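PDB 1J1I: meta cleavage compound hydrolase from Janthinobacterium, which hydrolyses a carbon-carbon bond of the meta-cleavage product formed during carbazole degradation, probably releasing anthranilate. Local coordinates for residues Ile218-Gln229 / Ala241-Asp249. Residues are numbered along the deposited sequence; the frame is centred on the assembly and turned at random.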
loop_
_atom_site.group_PDB
_atom_site.type_symbol
_atom_site.label_atom_id
_atom_site.label_comp_id
_atom_site.label_asym_id
_atom_site.label_seq_id
_atom_site.Cartn_x
_atom_site.Cartn_y
_atom_site.Cartn_z
ATOM N N ILE A 218 1.044 7.851 -20.063
ATOM C CA ILE A 218 0.785 7.258 -18.754
ATOM C C ILE A 218 -0.486 7.827 -18.106
ATOM O O ILE A 218 -1.211 7.123 -17.402
ATOM C CB ILE A 218 2.025 7.465 -17.836
ATOM C CG1 ILE A 218 3.219 6.736 -18.456
ATOM C CG2 ILE A 218 1.748 6.956 -16.418
ATOM C CD1 ILE A 218 4.530 6.954 -17.745
ATOM N N ARG A 219 -0.763 9.097 -18.374
ATOM C CA ARG A 219 -1.938 9.766 -17.829
ATOM C C ARG A 219 -3.229 9.183 -18.419
ATOM O O ARG A 219 -4.324 9.458 -17.923
ATOM C CB ARG A 219 -1.854 11.266 -18.128
ATOM C CG ARG A 219 -2.608 12.151 -17.149
ATOM C CD ARG A 219 -2.573 13.604 -17.594
ATOM N NE ARG A 219 -1.237 14.195 -17.535
ATOM C CZ ARG A 219 -0.625 14.564 -16.411
ATOM N NH1 ARG A 219 -1.223 14.405 -15.235
ATOM N NH2 ARG A 219 0.582 15.108 -16.465
ATOM N N LYS A 220 -3.086 8.381 -19.473
ATOM C CA LYS A 220 -4.224 7.742 -20.143
ATOM C C LYS A 220 -4.669 6.448 -19.459
ATOM O O LYS A 220 -5.677 5.854 -19.846
ATOM C CB LYS A 220 -3.882 7.421 -21.602
ATOM C CG LYS A 220 -4.303 8.468 -22.616
ATOM C CD LYS A 220 -3.589 9.759 -22.386
ATOM C CE LYS A 220 -3.741 10.710 -23.555
ATOM N NZ LYS A 220 -3.000 11.942 -23.208
ATOM N N VAL A 221 -3.909 5.990 -18.467
ATOM C CA VAL A 221 -4.299 4.773 -17.759
ATOM C C VAL A 221 -5.518 5.133 -16.910
ATOM O O VAL A 221 -5.415 5.928 -15.981
ATOM C CB VAL A 221 -3.165 4.258 -16.846
ATOM C CG1 VAL A 221 -3.640 3.032 -16.079
ATOM C CG2 VAL A 221 -1.933 3.914 -17.688
ATOM N N GLN A 222 -6.666 4.539 -17.230
ATOM C CA GLN A 222 -7.913 4.839 -16.525
ATOM C C GLN A 222 -8.430 3.717 -15.623
ATOM O O GLN A 222 -9.305 3.937 -14.791
ATOM C CB GLN A 222 -9.000 5.229 -17.549
ATOM C CG GLN A 222 -8.625 6.441 -18.409
ATOM C CD GLN A 222 -9.677 6.791 -19.456
ATOM O OE1 GLN A 222 -10.301 5.909 -20.053
ATOM N NE2 GLN A 222 -9.861 8.083 -19.698
ATOM N N VAL A 223 -7.887 2.518 -15.784
ATOM C CA VAL A 223 -8.297 1.373 -14.969
ATOM C C VAL A 223 -7.705 1.491 -13.560
ATOM O O VAL A 223 -6.703 2.180 -13.367
ATOM C CB VAL A 223 -7.796 0.061 -15.621
ATOM C CG1 VAL A 223 -7.797 -1.071 -14.627
ATOM C CG2 VAL A 223 -8.683 -0.295 -16.803
ATOM N N PRO A 224 -8.338 0.855 -12.553
ATOM C CA PRO A 224 -7.757 0.955 -11.210
ATOM C C PRO A 224 -6.356 0.360 -11.280
ATOM O O PRO A 224 -6.148 -0.720 -11.853
ATOM C CB PRO A 224 -8.711 0.128 -10.343
ATOM C CG PRO A 224 -9.411 -0.776 -11.335
ATOM C CD PRO A 224 -9.623 0.138 -12.505
ATOM N N THR A 225 -5.400 1.065 -10.693
ATOM C CA THR A 225 -4.015 0.644 -10.742
ATOM C C THR A 225 -3.342 0.632 -9.377
ATOM O O THR A 225 -3.642 1.462 -8.519
ATOM C CB THR A 225 -3.220 1.588 -11.673
ATOM O OG1 THR A 225 -3.781 1.532 -12.991
ATOM C CG2 THR A 225 -1.746 1.198 -11.720
ATOM N N LEU A 226 -2.437 -0.321 -9.190
ATOM C CA LEU A 226 -1.677 -0.432 -7.951
ATOM C C LEU A 226 -0.210 -0.277 -8.352
ATOM O O LEU A 226 0.319 -1.088 -9.113
ATOM C CB LEU A 226 -1.887 -1.806 -7.308
ATOM C CG LEU A 226 -1.775 -1.973 -5.785
ATOM C CD1 LEU A 226 -1.067 -3.288 -5.475
ATOM C CD2 LEU A 226 -1.038 -0.812 -5.162
ATOM N N VAL A 227 0.432 0.781 -7.868
ATOM C CA VAL A 227 1.841 1.020 -8.166
ATOM C C VAL A 227 2.632 0.467 -6.980
ATOM O O VAL A 227 2.570 1.017 -5.876
ATOM C CB VAL A 227 2.142 2.534 -8.327
ATOM C CG1 VAL A 227 3.611 2.750 -8.651
ATOM C CG2 VAL A 227 1.266 3.127 -9.432
ATOM N N VAL A 228 3.339 -0.638 -7.204
ATOM C CA VAL A 228 4.142 -1.274 -6.154
ATOM C C VAL A 228 5.587 -0.863 -6.371
ATOM O O VAL A 228 6.088 -0.921 -7.496
ATOM C CB VAL A 228 4.033 -2.812 -6.210
ATOM C CG1 VAL A 228 4.890 -3.438 -5.115
ATOM C CG2 VAL A 228 2.580 -3.238 -6.051
ATOM N N GLN A 229 6.269 -0.472 -5.299
ATOM C CA GLN A 229 7.634 0.004 -5.434
ATOM C C GLN A 229 8.543 -0.268 -4.242
ATOM O O GLN A 229 8.167 -0.031 -3.087
ATOM C CB GLN A 229 7.604 1.510 -5.698
ATOM C CG GLN A 229 8.958 2.156 -5.897
ATOM C CD GLN A 229 9.655 1.661 -7.146
ATOM O OE1 GLN A 229 9.046 1.554 -8.212
ATOM N NE2 GLN A 229 10.942 1.363 -7.024
ATOM N N ALA A 241 7.584 6.083 -8.538
ATOM C CA ALA A 241 6.272 5.649 -8.080
ATOM C C ALA A 241 5.422 6.880 -7.793
ATOM O O ALA A 241 4.242 6.941 -8.153
ATOM C CB ALA A 241 6.410 4.796 -6.817
ATOM N N TYR A 242 6.032 7.867 -7.145
ATOM C CA TYR A 242 5.321 9.089 -6.804
ATOM C C TYR A 242 4.842 9.776 -8.080
ATOM O O TYR A 242 3.759 10.362 -8.105
ATOM C CB TYR A 242 6.229 10.018 -5.983
ATOM C CG TYR A 242 6.753 9.384 -4.698
ATOM C CD1 TYR A 242 7.882 9.892 -4.058
ATOM C CD2 TYR A 242 6.130 8.265 -4.141
ATOM C CE1 TYR A 242 8.385 9.296 -2.894
ATOM C CE2 TYR A 242 6.625 7.662 -2.976
ATOM C CZ TYR A 242 7.753 8.185 -2.362
ATOM O OH TYR A 242 8.251 7.596 -1.216
ATOM N N LYS A 243 5.639 9.695 -9.145
ATOM C CA LYS A 243 5.235 10.310 -10.402
ATOM C C LYS A 243 4.084 9.512 -11.027
ATOM O O LYS A 243 3.146 10.097 -11.564
ATOM C CB LYS A 243 6.416 10.403 -11.371
ATOM C CG LYS A 243 6.121 11.268 -12.589
ATOM C CD LYS A 243 7.364 11.472 -13.448
ATOM C CE LYS A 243 7.102 12.469 -14.571
ATOM N NZ LYS A 243 8.322 12.709 -15.395
ATOM N N PHE A 244 4.154 8.183 -10.963
ATOM C CA PHE A 244 3.076 7.346 -11.499
ATOM C C PHE A 244 1.784 7.683 -10.758
ATOM O O PHE A 244 0.711 7.772 -11.356
ATOM C CB PHE A 244 3.362 5.854 -11.292
ATOM C CG PHE A 244 4.186 5.221 -12.380
ATOM C CD1 PHE A 244 5.394 4.606 -12.079
ATOM C CD2 PHE A 244 3.740 5.210 -13.699
ATOM C CE1 PHE A 244 6.154 3.986 -13.076
ATOM C CE2 PHE A 244 4.492 4.593 -14.704
ATOM C CZ PHE A 244 5.700 3.981 -14.392
ATOM N N LEU A 245 1.893 7.859 -9.444
ATOM C CA LEU A 245 0.736 8.170 -8.609
ATOM C C LEU A 245 0.110 9.513 -8.965
ATOM O O LEU A 245 -1.094 9.703 -8.822
ATOM C CB LEU A 245 1.138 8.130 -7.124
ATOM C CG LEU A 245 1.444 6.722 -6.591
ATOM C CD1 LEU A 245 1.963 6.799 -5.159
ATOM C CD2 LEU A 245 0.184 5.867 -6.645
ATOM N N ASP A 246 0.933 10.438 -9.442
ATOM C CA ASP A 246 0.463 11.757 -9.842
ATOM C C ASP A 246 -0.220 11.688 -11.217
ATOM O O ASP A 246 -1.236 12.344 -11.457
ATOM C CB ASP A 246 1.651 12.718 -9.901
ATOM C CG ASP A 246 1.242 14.128 -10.254
ATOM O OD1 ASP A 246 0.487 14.744 -9.472
ATOM O OD2 ASP A 246 1.676 14.618 -11.317
ATOM N N LEU A 247 0.334 10.870 -12.104
ATOM C CA LEU A 247 -0.183 10.728 -13.465
ATOM C C LEU A 247 -1.418 9.850 -13.639
ATOM O O LEU A 247 -2.320 10.190 -14.404
ATOM C CB LEU A 247 0.927 10.203 -14.372
ATOM C CG LEU A 247 2.156 11.106 -14.487
ATOM C CD1 LEU A 247 3.274 10.351 -15.179
ATOM C CD2 LEU A 247 1.789 12.376 -15.247
ATOM N N ILE A 248 -1.454 8.715 -12.948
ATOM C CA ILE A 248 -2.583 7.799 -13.066
ATOM C C ILE A 248 -3.677 8.165 -12.053
ATOM O O ILE A 248 -3.511 8.006 -10.842
ATOM C CB ILE A 248 -2.097 6.346 -12.876
ATOM C CG1 ILE A 248 -0.973 6.061 -13.881
ATOM C CG2 ILE A 248 -3.249 5.360 -13.094
ATOM C CD1 ILE A 248 -0.323 4.695 -13.736
ATOM N N ASP A 249 -4.803 8.656 -12.558
ATOM C CA ASP A 249 -5.894 9.088 -11.687
ATOM C C ASP A 249 -6.469 8.055 -10.726
ATOM O O ASP A 249 -6.795 8.388 -9.586
ATOM C CB ASP A 249 -7.044 9.669 -12.505
ATOM C CG ASP A 249 -8.005 10.470 -11.646
ATOM O OD1 ASP A 249 -7.607 11.552 -11.170
ATOM O OD2 ASP A 249 -9.143 10.016 -11.432
HETATM O O HOH W 1 -5.329 8.559 -15.419
#
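In the beta-alpha-beta unit made of strand 225-230, helix 238-247 and strand 251-256, V227 on the first strand packs against A241, F244 and L245 on the helix, and the turn leading into that strand meets the helix's C-terminal end and I248 just beyond it. Segments 225-229 and 241-247 run nearly antiparallel (169°), with axes 8.9 Å apart at closest approach. The two methyls of V227 divide the work: CG1, anti to the backbone N (chi1 -179°), lies 3.9 Å from A241 CB, while CG2 reaches F244 CB and L245 CD2. Two residues on, on the same helix-facing side of the strand, Q229 sets its CB 3.7 Å from A241 CB; its amide NE2 makes a weak hydrogen bond to D233, probably the acidic member of the catalytic triad with S114 and H261.

At the other end, I218 presses CG2 against the edge of the F244 ring, 3.8 Å from CD2, and also touches L247 and I248. I248 sends its branches apart: CG1 meets I218 CG2, whereas CG2 lies 3.8 Å from V221 CG1 and also touches T225. Were I248 replaced by alanine, I218, V221 and T225 would probably lose their shared apolar partner, opening a gap beneath the turn. L247 CD2 sits over one face of the R219 guanidinium, 3.2 Å from NH2. No direct hydrogen bond joins the segments; a water links them instead, donating to R219 O and V221 O and accepting from D249 N (2.9 Å). The contact exemplifies how a beta-alpha-beta crossover seats its helix on the sheet of an alpha/beta hydrolase domain.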